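Local coordinates for ribose ABC transporter, substrate binding protein (Conexibacter woesei, PDB 4KQ9) that probably binds a sugar, possibly ribose, outside the cell membrane and delivers it to an ABC transporter for uptake, at residues K119-A124 / R153-E158; G130-M135 / E162-V167. The protein carries 1 engineered substitution. All coordinates share one frame; numbering follows the deposited sequence.

Contact 1: K119-A124 / R153-E158; sequences KATYIA and REVFEE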
ATOM      1  N   LYS A 119      -2.796   6.205 -11.543  1.00 14.66           N
ATOM      2  CA  LYS A 119      -2.312   5.269 -12.552  1.00 13.81           C
ATOM      3  C   LYS A 119      -3.088   5.365 -13.889  1.00 13.36           C
ATOM      4  O   LYS A 119      -2.474   5.413 -14.963  1.00 14.84           O
ATOM      5  CB  LYS A 119      -2.336   3.836 -11.982  1.00 13.05           C
ATOM      6  CG  LYS A 119      -1.202   3.627 -10.960  1.00 13.95           C
ATOM      7  CD  LYS A 119      -1.591   2.466 -10.012  1.00 15.71           C
ATOM      8  CE  LYS A 119      -1.054   1.137 -10.441  1.00 16.44           C
ATOM      9  NZ  LYS A 119      -1.391  -0.089  -9.627  1.00 15.84           N
ATOM     10  N   ALA A 120      -4.382   5.378 -13.769  1.00 14.05           N
ATOM     11  CA  ALA A 120      -5.277   5.484 -14.910  1.00 17.32           C
ATOM     12  C   ALA A 120      -5.129   6.811 -15.636  1.00 20.02           C
ATOM     13  O   ALA A 120      -5.073   6.820 -16.895  1.00 20.36           O
ATOM     14  CB  ALA A 120      -6.678   5.200 -14.512  1.00 17.44           C
ATOM     15  N   THR A 121      -4.933   7.921 -14.880  1.00 18.33           N
ATOM     16  CA  THR A 121      -4.715   9.219 -15.462  1.00 19.23           C
ATOM     17  C   THR A 121      -3.384   9.350 -16.185  1.00 18.74           C
ATOM     18  O   THR A 121      -3.303   9.989 -17.276  1.00 19.80           O
ATOM     19  CB  THR A 121      -4.859  10.324 -14.382  1.00 19.72           C
ATOM     20  OG1 THR A 121      -6.103  10.152 -13.768  1.00 17.47           O
ATOM     21  CG2 THR A 121      -4.771  11.696 -14.964  1.00 25.42           C
ATOM     22  N   TYR A 122      -2.327   8.744 -15.620  1.00 15.81           N
ATOM     23  CA  TYR A 122      -1.072   8.716 -16.249  1.00 17.38           C
ATOM     24  C   TYR A 122      -1.229   8.118 -17.667  1.00 17.71           C
ATOM     25  O   TYR A 122      -0.637   8.644 -18.646  1.00 16.93           O
ATOM     26  CB  TYR A 122      -0.049   7.900 -15.434  1.00 18.41           C
ATOM     27  CG  TYR A 122       1.301   7.920 -16.032  1.00 20.59           C
ATOM     28  CD1 TYR A 122       2.159   8.988 -15.772  1.00 21.90           C
ATOM     29  CD2 TYR A 122       1.719   6.914 -16.889  1.00 21.85           C
ATOM     30  CE1 TYR A 122       3.409   9.016 -16.301  1.00 23.22           C
ATOM     31  CE2 TYR A 122       2.969   6.937 -17.460  1.00 23.23           C
ATOM     32  CZ  TYR A 122       3.807   8.012 -17.145  1.00 24.44           C
ATOM     33  OH  TYR A 122       5.024   8.111 -17.687  1.00 29.87           O
ATOM     34  N   ILE A 123      -1.935   7.004 -17.731  1.00 18.16           N
ATOM     35  CA  ILE A 123      -2.090   6.246 -18.986  1.00 19.21           C
ATOM     36  C   ILE A 123      -2.971   7.054 -19.953  1.00 20.70           C
ATOM     37  O   ILE A 123      -2.585   7.278 -21.087  1.00 22.61           O
ATOM     38  CB  ILE A 123      -2.764   4.891 -18.740  1.00 19.27           C
ATOM     39  CG1 ILE A 123      -1.737   3.914 -18.116  1.00 20.37           C
ATOM     40  CG2 ILE A 123      -3.275   4.285 -20.044  1.00 21.05           C
ATOM     41  CD1 ILE A 123      -2.406   2.729 -17.444  1.00 22.02           C
ATOM     42  N   ALA A 124      -4.111   7.511 -19.461  1.00 21.94           N
ATOM     43  CA  ALA A 124      -4.992   8.387 -20.230  1.00 25.91           C
ATOM     44  C   ALA A 124      -4.241   9.619 -20.833  1.00 26.89           C
ATOM     45  O   ALA A 124      -4.339   9.861 -22.011  1.00 23.55           O
ATOM     46  CB  ALA A 124      -6.208   8.779 -19.419  1.00 28.41           C
ATOM     47  N   ARG A 153     -11.144   2.148 -13.433  1.00 17.43           N
ATOM     48  CA  ARG A 153     -12.167   1.995 -14.450  1.00 20.88           C
ATOM     49  C   ARG A 153     -12.950   3.318 -14.670  1.00 23.88           C
ATOM     50  O   ARG A 153     -13.308   3.668 -15.834  1.00 18.87           O
ATOM     51  CB  ARG A 153     -13.133   0.897 -14.049  1.00 21.79           C
ATOM     52  CG  ARG A 153     -12.523  -0.475 -14.030  1.00 20.92           C
ATOM     53  CD  ARG A 153     -13.496  -1.516 -13.586  1.00 20.67           C
ATOM     54  NE  ARG A 153     -12.783  -2.794 -13.444  1.00 19.92           N
ATOM     55  CZ  ARG A 153     -12.543  -3.385 -12.281  1.00 19.94           C
ATOM     56  NH1 ARG A 153     -12.988  -2.832 -11.110  1.00 21.02           N
ATOM     57  NH2 ARG A 153     -11.867  -4.518 -12.277  1.00 17.93           N
ATOM     58  N   GLU A 154     -13.225   4.036 -13.563  1.00 22.11           N
ATOM     59  CA  GLU A 154     -13.923   5.308 -13.683  1.00 24.94           C
ATOM     60  C   GLU A 154     -13.122   6.329 -14.499  1.00 23.02           C
ATOM     61  O   GLU A 154     -13.703   7.079 -15.307  1.00 20.75           O
ATOM     62  CB  GLU A 154     -14.234   5.907 -12.301  1.00 28.52           C
ATOM     63  CG  GLU A 154     -15.368   5.208 -11.556  1.00 32.90           C
ATOM     64  CD  GLU A 154     -15.453   5.637 -10.078  1.00 38.23           C
ATOM     65  OE1 GLU A 154     -14.900   6.702  -9.721  1.00 37.06           O
ATOM     66  OE2 GLU A 154     -16.073   4.909  -9.262  1.00 40.35           O
ATOM     67  N   VAL A 155     -11.807   6.389 -14.292  1.00 19.24           N
ATOM     68  CA  VAL A 155     -10.970   7.277 -15.066  1.00 21.34           C
ATOM     69  C   VAL A 155     -11.026   6.841 -16.531  1.00 23.74           C
ATOM     70  O   VAL A 155     -11.219   7.697 -17.373  1.00 23.16           O
ATOM     71  CB  VAL A 155      -9.537   7.377 -14.568  1.00 21.40           C
ATOM     72  CG1 VAL A 155      -8.653   8.142 -15.514  1.00 23.95           C
ATOM     73  CG2 VAL A 155      -9.495   8.050 -13.198  1.00 22.79           C
ATOM     74  N   PHE A 156     -10.894   5.532 -16.833  1.00 22.57           N
ATOM     75  CA  PHE A 156     -10.818   5.128 -18.228  1.00 21.48           C
ATOM     76  C   PHE A 156     -12.150   5.491 -18.963  1.00 23.86           C
ATOM     77  O   PHE A 156     -12.142   5.957 -20.119  1.00 22.78           O
ATOM     78  CB  PHE A 156     -10.465   3.611 -18.356  1.00 21.57           C
ATOM     79  CG  PHE A 156      -9.049   3.264 -17.879  1.00 17.88           C
ATOM     80  CD1 PHE A 156      -7.970   4.054 -18.237  1.00 20.36           C
ATOM     81  CD2 PHE A 156      -8.831   2.170 -17.083  1.00 17.59           C
ATOM     82  CE1 PHE A 156      -6.676   3.746 -17.827  1.00 18.21           C
ATOM     83  CE2 PHE A 156      -7.542   1.837 -16.663  1.00 16.83           C
ATOM     84  CZ  PHE A 156      -6.475   2.613 -17.034  1.00 17.48           C
ATOM     85  N   GLU A 157     -13.269   5.250 -18.296  1.00 26.54           N
ATOM     86  CA  GLU A 157     -14.596   5.660 -18.800  1.00 33.58           C
ATOM     87  C   GLU A 157     -14.638   7.148 -19.131  1.00 34.38           C
ATOM     88  O   GLU A 157     -14.901   7.513 -20.253  1.00 32.39           O
ATOM     89  CB  GLU A 157     -15.674   5.390 -17.795  1.00 36.13           C
ATOM     90  CG  GLU A 157     -17.048   5.780 -18.338  1.00 49.16           C
ATOM     91  CD  GLU A 157     -18.112   4.720 -18.083  1.00 59.72           C
ATOM     92  OE1 GLU A 157     -17.981   3.971 -17.085  1.00 72.38           O
ATOM     93  OE2 GLU A 157     -19.081   4.631 -18.883  1.00 66.56           O
ATOM     94  N   GLU A 158     -14.338   7.970 -18.141  1.00 31.78           N
ATOM     95  CA  GLU A 158     -14.368   9.397 -18.262  1.00 35.79           C
ATOM     96  C   GLU A 158     -13.448   9.918 -19.370  1.00 37.12           C
ATOM     97  O   GLU A 158     -13.767  10.933 -20.010  1.00 36.74           O
ATOM     98  CB  GLU A 158     -13.935  10.034 -16.924  1.00 36.78           C
ATOM     99  CG  GLU A 158     -14.181  11.521 -16.860  1.00 38.48           C
TER

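Contact 2: G130-M135 / E162-V167; sequences GGTVAM and EIVDDV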
ATOM      1  N   GLY A 130      -6.677   5.971 -30.710  1.00 47.35           N
ATOM      2  CA  GLY A 130      -7.506   4.756 -30.543  1.00 46.08           C
ATOM      3  C   GLY A 130      -6.983   3.764 -29.491  1.00 42.41           C
ATOM      4  O   GLY A 130      -7.393   2.613 -29.466  1.00 39.88           O
ATOM      5  N   GLY A 131      -6.068   4.204 -28.623  1.00 38.15           N
ATOM      6  CA  GLY A 131      -5.314   3.280 -27.747  1.00 35.74           C
ATOM      7  C   GLY A 131      -6.194   2.644 -26.693  1.00 27.23           C
ATOM      8  O   GLY A 131      -7.197   3.193 -26.292  1.00 23.29           O
ATOM      9  N   THR A 132      -5.830   1.443 -26.278  1.00 25.44           N
ATOM     10  CA  THR A 132      -6.708   0.651 -25.414  1.00 21.02           C
ATOM     11  C   THR A 132      -5.843   0.189 -24.219  1.00 18.65           C
ATOM     12  O   THR A 132      -4.633   0.263 -24.274  1.00 20.48           O
ATOM     13  CB  THR A 132      -7.142  -0.654 -26.080  1.00 20.19           C
ATOM     14  OG1 THR A 132      -5.980  -1.318 -26.549  1.00 20.54           O
ATOM     15  CG2 THR A 132      -8.143  -0.483 -27.271  1.00 22.18           C
ATOM     16  N   VAL A 133      -6.480  -0.355 -23.201  1.00 17.81           N
ATOM     17  CA  VAL A 133      -5.786  -0.765 -21.956  1.00 15.60           C
ATOM     18  C   VAL A 133      -6.317  -2.130 -21.508  1.00 13.91           C
ATOM     19  O   VAL A 133      -7.482  -2.470 -21.760  1.00 14.33           O
ATOM     20  CB  VAL A 133      -5.986   0.272 -20.855  1.00 17.17           C
ATOM     21  CG1 VAL A 133      -7.449   0.352 -20.454  1.00 17.40           C
ATOM     22  CG2 VAL A 133      -5.186  -0.091 -19.588  1.00 19.06           C
ATOM     23  N   ALA A 134      -5.475  -2.907 -20.830  1.00 12.69           N
ATOM     24  CA  ALA A 134      -5.881  -4.071 -20.125  1.00 12.05           C
ATOM     25  C   ALA A 134      -5.465  -3.952 -18.671  1.00 12.23           C
ATOM     26  O   ALA A 134      -4.520  -3.218 -18.308  1.00 12.49           O
ATOM     27  CB  ALA A 134      -5.243  -5.316 -20.723  1.00 13.31           C
HETATM   28  N   MSE A 135      -6.203  -4.678 -17.851  1.00 12.21           N
HETATM   29  CA  MSE A 135      -6.010  -4.629 -16.401  1.00 13.48           C
HETATM   30  C   MSE A 135      -5.727  -6.001 -15.931  1.00 12.05           C
HETATM   31  O   MSE A 135      -6.506  -6.939 -16.209  1.00 13.51           O
HETATM   32  CB  MSE A 135      -7.280  -4.015 -15.751  1.00 14.81           C
HETATM   33  CG  MSE A 135      -7.412  -2.558 -16.127  1.00 18.07           C
HETATM   34 SE   MSE A 135      -9.038  -1.804 -15.211  0.80 28.60          SE
HETATM   35  CE  MSE A 135      -8.508  -2.051 -13.295  1.00 24.09           C
ATOM     36  N   GLU A 162     -10.939   2.446 -23.941  1.00 24.35           N
ATOM     37  CA  GLU A 162     -11.555   1.151 -23.951  1.00 21.25           C
ATOM     38  C   GLU A 162     -10.682   0.138 -23.214  1.00 20.25           C
ATOM     39  O   GLU A 162      -9.502   0.018 -23.508  1.00 19.44           O
ATOM     40  CB  GLU A 162     -11.666   0.657 -25.393  1.00 22.85           C
ATOM     41  CG  GLU A 162     -12.265  -0.721 -25.481  1.00 25.67           C
ATOM     42  CD  GLU A 162     -12.436  -1.254 -26.916  1.00 29.79           C
ATOM     43  OE1 GLU A 162     -11.901  -0.694 -27.909  1.00 31.93           O
ATOM     44  OE2 GLU A 162     -13.074  -2.292 -27.013  1.00 31.69           O
ATOM     45  N   ILE A 163     -11.293  -0.616 -22.320  1.00 20.86           N
ATOM     46  CA  ILE A 163     -10.573  -1.656 -21.559  1.00 21.23           C
ATOM     47  C   ILE A 163     -10.873  -2.949 -22.225  1.00 18.83           C
ATOM     48  O   ILE A 163     -12.020  -3.348 -22.233  1.00 21.59           O
ATOM     49  CB  ILE A 163     -11.116  -1.751 -20.140  1.00 19.50           C
ATOM     50  CG1 ILE A 163     -10.916  -0.414 -19.493  1.00 20.12           C
ATOM     51  CG2 ILE A 163     -10.483  -2.919 -19.386  1.00 19.90           C
ATOM     52  CD1 ILE A 163     -11.678  -0.311 -18.190  1.00 23.03           C
ATOM     53  N   VAL A 164      -9.865  -3.603 -22.782  1.00 16.41           N
ATOM     54  CA  VAL A 164     -10.074  -4.781 -23.626  1.00 16.69           C
ATOM     55  C   VAL A 164      -9.994  -6.087 -22.902  1.00 16.87           C
ATOM     56  O   VAL A 164     -10.464  -7.074 -23.417  1.00 16.20           O
ATOM     57  CB  VAL A 164      -9.120  -4.850 -24.826  1.00 18.35           C
ATOM     58  CG1 VAL A 164      -9.499  -3.770 -25.829  1.00 19.74           C
ATOM     59  CG2 VAL A 164      -7.668  -4.686 -24.427  1.00 18.22           C
ATOM     60  N   ASP A 165      -9.348  -6.105 -21.724  1.00 15.26           N
ATOM     61  CA  ASP A 165      -9.261  -7.290 -20.898  1.00 16.56           C
ATOM     62  C   ASP A 165      -9.103  -6.744 -19.471  1.00 17.07           C
ATOM     63  O   ASP A 165      -8.452  -5.748 -19.236  1.00 15.43           O
ATOM     64  CB  ASP A 165      -8.051  -8.158 -21.305  1.00 19.15           C
ATOM     65  CG  ASP A 165      -8.428  -9.517 -21.955  1.00 25.63           C
ATOM     66  OD1 ASP A 165      -9.542 -10.117 -21.711  1.00 29.41           O
ATOM     67  OD2 ASP A 165      -7.588 -10.010 -22.749  1.00 26.93           O
ATOM     68  N   ASP A 166      -9.774  -7.381 -18.542  1.00 19.06           N
ATOM     69  CA  ASP A 166      -9.865  -6.904 -17.193  1.00 20.27           C
ATOM     70  C   ASP A 166      -9.971  -8.168 -16.417  1.00 19.32           C
ATOM     71  O   ASP A 166     -11.105  -8.591 -16.212  1.00 18.72           O
ATOM     72  CB  ASP A 166     -11.155  -6.050 -17.034  1.00 20.33           C
ATOM     73  CG  ASP A 166     -11.348  -5.474 -15.604  1.00 22.81           C
ATOM     74  OD1 ASP A 166     -10.593  -5.862 -14.676  1.00 26.39           O
ATOM     75  OD2 ASP A 166     -12.216  -4.588 -15.418  1.00 22.32           O
ATOM     76  N   VAL A 167      -8.823  -8.724 -15.982  1.00 16.91           N
ATOM     77  CA  VAL A 167      -8.681 -10.016 -15.376  1.00 18.14           C
ATOM     78  C   VAL A 167      -8.129  -9.992 -13.934  1.00 21.22           C
ATOM     79  O   VAL A 167      -7.493  -9.023 -13.513  1.00 18.68           O
ATOM     80  CB  VAL A 167      -7.776 -10.949 -16.171  1.00 19.76           C
ATOM     81  CG1 VAL A 167      -8.276 -11.121 -17.621  1.00 19.46           C
ATOM     82  CG2 VAL A 167      -6.335 -10.492 -16.128  1.00 18.63           C
TER
HETATM   83  O   HOH W   1     -10.581   1.599 -28.989  1.00 33.87           O
HETATM   84  O   HOH W   2      -9.839   3.307 -26.607  1.00 34.53           O

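Contact 1: K119-A124 / R153-E158
The methyl group of Ala120 lies over one face of the Phe156 ring, with CB 3.9 Å from the ring centroid and 24° off the normal, a CH-pi contact. CB is displaced toward the rim, close to the far end of the ring, where it comes within 3.6 Å of Phe156 CZ. The same methyl also meets the next side chain round, with Ala120 CB 3.6 Å from Val155 CB, so one small residue fits against two larger ones. The ring edge is met by Ile123, whose CD1 lies near the ring plane at 4.1 Å from Phe156 CZ. Phe156 is brought there by its first torsion: CG stands anti to its own carbonyl carbon (chi1 -67°), and the ring reaches across to the neighbouring helix although its CB does not point there. At the outer margin Thr121 and Val155 cross at about a right angle, Thr121 OG1 lying 3.7 Å from Val155 CG1. This is a van der Waals contact; the hydroxyl's polar partner is the carbonyl O of Arg117, one turn earlier in its own helix. No hydrogen bond joins the two segments. Their axes approach to 8.7 Å and run nearly parallel, crossing at -28°, with Ala120 and Val155 at the closest backbone approach. Further out, Ile123 rests on Met220 and Val222 of strand 220-222, and Phe156 on Ile161. Neighbouring helices lying side by side, nearly parallel, over one face of a parallel sheet are typical of the alpha/beta domains of periplasmic binding proteins.

Contact 2: G130-M135 / E162-V167
Val133 CG1 packs on Ile163 CG1 at 3.7 Å, the two side chains side by side and pointing the same way from neighbouring parallel strands, the two ends of a beta-alpha-beta unit whose helix, 143-159, packs against the face that carries both. Val133 is bonded through both its peptide groups: its N donates to Glu162 O (3.1 Å) and its O accepts from Val164 N (2.8 Å). Beyond this point the register slips by one residue, because Val164 is an extra residue opposite the Val133-Ala134 step, a beta bulge. Met135 N therefore donates to Asp165 O (2.8 Å), while the N and O of Ala134 serve the other neighbour, strand 193-196. At the bulge, Val164 CG1 lies anti to its own carbonyl carbon (chi1 -71°), which puts CG1 3.8 Å from Thr132 CG2 and CG2 against Val133 O. An alanine here would be likely to open a gap beside the Thr132 methyl, which would lose an apolar neighbour. At the N-terminal end, one water donates to Gly131 O (2.7 Å) and accepts from Glu162 N (3.0 Å), and a second donates to Glu162 OE1 and, weakly, to Gly130 O. Asp165 OD2 is held by a salt bridge to Arg187 NE. Val167 O is bonded to Asn137, and Val167 N donates to Met135 O over 2.9 Å, nearly straight at 172°.

From the N terminus the chain runs through helix 112-126, strand 132-136, helix 143-159 and strand 162-167, so the segments of the two contacts alternate and their loops cross rather than nest. Contact 1 closes a loop of 28 residues that includes 130-135; contact 2 closes one of 26 residues that includes 153-158. Helix 143-159 is thus joined to the preceding helix by contact 1, while contact 2 joins the strands on either side of it in sequence. Phe156 bridges the two layers, its CZ 3.9 Å from Val133 CG2, and Arg153 NE forms a 2.7 Å salt bridge with Asp166 OD2, tying the helix to the edge strand of the four-stranded sheet.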